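Local coordinates for protein oligoribonuclease (Colwellia psychrerythraea, PDB 6A4D) that probably degrades very short RNA oligonucleotides to mononucleotides as a 3'-to-5' exoribonuclease of the RNase H-like clan, at residues N41-G46 / Q97-Q102. The protein carries 1 engineered substitution. Residues are numbered along the deposited sequence; the frame is centred on the assembly and turned at random.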
loop_
_atom_site.group_PDB
_atom_site.type_symbol
_atom_site.label_atom_id
_atom_site.label_comp_id
_atom_site.label_asym_id
_atom_site.label_seq_id
_atom_site.Cartn_x
_atom_site.Cartn_y
_atom_site.Cartn_z
ATOM N N ASN A 41 12.721 -14.733 -10.131
ATOM C CA ASN A 41 13.284 -16.056 -9.804
ATOM C C ASN A 41 13.540 -16.105 -8.330
ATOM O O ASN A 41 14.226 -15.230 -7.803
ATOM C CB ASN A 41 14.639 -16.268 -10.504
ATOM C CG ASN A 41 14.507 -16.250 -11.991
ATOM O OD1 ASN A 41 13.658 -16.927 -12.516
ATOM N ND2 ASN A 41 15.282 -15.405 -12.663
ATOM N N ILE A 42 13.045 -17.139 -7.683
ATOM C CA ILE A 42 13.168 -17.268 -6.240
ATOM C C ILE A 42 14.624 -17.519 -5.866
ATOM O O ILE A 42 15.149 -18.486 -6.307
ATOM C CB ILE A 42 12.216 -18.382 -5.741
ATOM C CG1 ILE A 42 10.785 -17.875 -5.877
ATOM C CG2 ILE A 42 12.474 -18.727 -4.279
ATOM C CD1 ILE A 42 9.707 -18.905 -5.661
ATOM N N LEU A 43 15.282 -16.607 -5.157
ATOM C CA LEU A 43 16.670 -16.785 -4.722
ATOM C C LEU A 43 16.855 -17.495 -3.354
ATOM O O LEU A 43 17.902 -18.097 -3.124
ATOM C CB LEU A 43 17.402 -15.471 -4.596
ATOM C CG LEU A 43 17.319 -14.474 -5.713
ATOM C CD1 LEU A 43 18.093 -13.223 -5.328
ATOM C CD2 LEU A 43 17.808 -15.052 -7.037
ATOM N N ALA A 44 15.883 -17.371 -2.452
ATOM C CA ALA A 44 16.029 -17.834 -1.064
ATOM C C ALA A 44 14.715 -17.708 -0.320
ATOM O O ALA A 44 14.002 -16.706 -0.461
ATOM C CB ALA A 44 17.115 -17.062 -0.335
ATOM N N GLN A 45 14.396 -18.743 0.444
ATOM C CA GLN A 45 13.152 -18.860 1.215
ATOM C C GLN A 45 13.539 -18.650 2.655
ATOM O O GLN A 45 14.534 -19.169 3.104
ATOM C CB GLN A 45 12.574 -20.250 1.022
ATOM C CG GLN A 45 11.251 -20.282 0.286
ATOM C CD GLN A 45 10.999 -21.563 -0.466
ATOM O OE1 GLN A 45 11.589 -21.771 -1.527
ATOM N NE2 GLN A 45 10.077 -22.408 0.043
ATOM N N GLY A 46 12.780 -17.872 3.390
ATOM C CA GLY A 46 13.225 -17.442 4.731
ATOM C C GLY A 46 12.744 -18.368 5.816
ATOM O O GLY A 46 11.783 -19.133 5.624
ATOM N N GLN A 97 19.027 -8.797 5.317
ATOM C CA GLN A 97 20.264 -8.018 5.190
ATOM C C GLN A 97 21.324 -8.771 4.395
ATOM O O GLN A 97 22.184 -8.158 3.786
ATOM C CB GLN A 97 20.852 -7.671 6.545
ATOM C CG GLN A 97 20.302 -6.437 7.125
ATOM C CD GLN A 97 20.574 -6.379 8.571
ATOM O OE1 GLN A 97 20.888 -7.389 9.173
ATOM N NE2 GLN A 97 20.484 -5.200 9.139
ATOM N N GLU A 98 21.259 -10.081 4.492
ATOM C CA GLU A 98 22.062 -10.974 3.710
ATOM C C GLU A 98 21.770 -10.871 2.224
ATOM O O GLU A 98 22.674 -10.997 1.444
ATOM C CB GLU A 98 21.836 -12.421 4.165
ATOM C CG GLU A 98 22.627 -13.475 3.381
ATOM C CD GLU A 98 22.904 -14.752 4.201
ATOM O OE1 GLU A 98 22.431 -15.853 3.823
ATOM O OE2 GLU A 98 23.596 -14.665 5.244
ATOM N N TRP A 99 20.507 -10.680 1.830
ATOM C CA TRP A 99 20.124 -10.770 0.421
ATOM C C TRP A 99 19.960 -9.470 -0.303
ATOM O O TRP A 99 20.084 -9.473 -1.563
ATOM C CB TRP A 99 18.899 -11.634 0.264
ATOM C CG TRP A 99 19.205 -12.998 0.559
ATOM C CD1 TRP A 99 19.133 -13.625 1.781
ATOM C CD2 TRP A 99 19.727 -13.947 -0.352
ATOM N NE1 TRP A 99 19.534 -14.931 1.665
ATOM C CE2 TRP A 99 19.920 -15.155 0.368
ATOM C CE3 TRP A 99 20.061 -13.903 -1.708
ATOM C CZ2 TRP A 99 20.423 -16.308 -0.227
ATOM C CZ3 TRP A 99 20.566 -15.071 -2.313
ATOM C CH2 TRP A 99 20.743 -16.250 -1.566
ATOM N N VAL A 100 19.666 -8.367 0.413
ATOM C CA VAL A 100 19.489 -7.091 -0.288
ATOM C C VAL A 100 19.889 -5.879 0.516
ATOM O O VAL A 100 19.690 -5.831 1.729
ATOM C CB VAL A 100 18.042 -7.013 -0.905
ATOM C CG1 VAL A 100 16.979 -7.271 0.128
ATOM C CG2 VAL A 100 17.791 -5.712 -1.661
ATOM N N PRO A 101 20.512 -4.901 -0.141
ATOM C CA PRO A 101 20.904 -3.686 0.591
ATOM C C PRO A 101 19.714 -2.912 1.163
ATOM O O PRO A 101 18.633 -2.975 0.590
ATOM C CB PRO A 101 21.586 -2.798 -0.470
ATOM C CG PRO A 101 21.907 -3.683 -1.603
ATOM C CD PRO A 101 21.096 -4.957 -1.504
ATOM N N GLN A 102 19.967 -2.174 2.252
ATOM C CA GLN A 102 19.017 -1.417 2.971
ATOM C C GLN A 102 18.403 -0.360 2.043
ATOM O O GLN A 102 19.069 0.177 1.166
ATOM C CB GLN A 102 19.749 -0.802 4.194
ATOM C CG GLN A 102 18.942 -0.022 5.239
ATOM C CD GLN A 102 18.436 1.261 4.650
ATOM O OE1 GLN A 102 19.197 2.007 4.031
ATOM N NE2 GLN A 102 17.148 1.523 4.795
#
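Ala44, on the sheet strand 42-50, and Trp99 of segment 97-102 mark the closest backbone approach, their CA atoms 8.3 Å apart, a gap spanned by the Trp99 side chain. Trp99 reaches across it with CG anti to its own carbonyl carbon (chi1 -69°), and the six-membered ring meets the strand. Ala44 lays its methyl over one face of that ring: CB stands 3.7 Å from the centroid of the six-membered ring, 28° off the normal, a CH-pi contact displaced toward the rim. The nearest ring atom is CZ2, 3.4 Å from Ala44 CB, with CE2 almost as near, so the methyl sits over the CZ2-CE2 bond of the six-membered ring. Leu43 meets the other end of the ring, its CB 3.9 Å from Trp99 CZ3, while its CD1 comes more loosely to CE3. The backbone carbonyl of the same residue approaches obliquely, Leu43 O lying 3.7 Å from Trp99 CH2.

That two successive residues, Leu43 and Ala44, both point toward the indole reflects a classic beta bulge, in which both make backbone hydrogen bonds with Ile35 on the neighbouring antiparallel strand. Ile35 also touches Trp99, and the ring of Phe95, one turn earlier in the helix, meets the indole with the planes at about 50°. The N-terminal loop lies alongside, with Ala5 touching the Trp99 side chain, while polar ties of Trp99 run through its backbone, to Asn10 ND2 from Trp99 O and to Gly6. The contact thus packs helix 85-99, through Trp99, against an edge strand of the mixed sheet within this chain of the exonuclease fold. Between the two segments the chemistry is apolar, so they are held by shape fit, dispersion and CH-pi attraction, and directional bonding comes from backbone links to other parts of the chain.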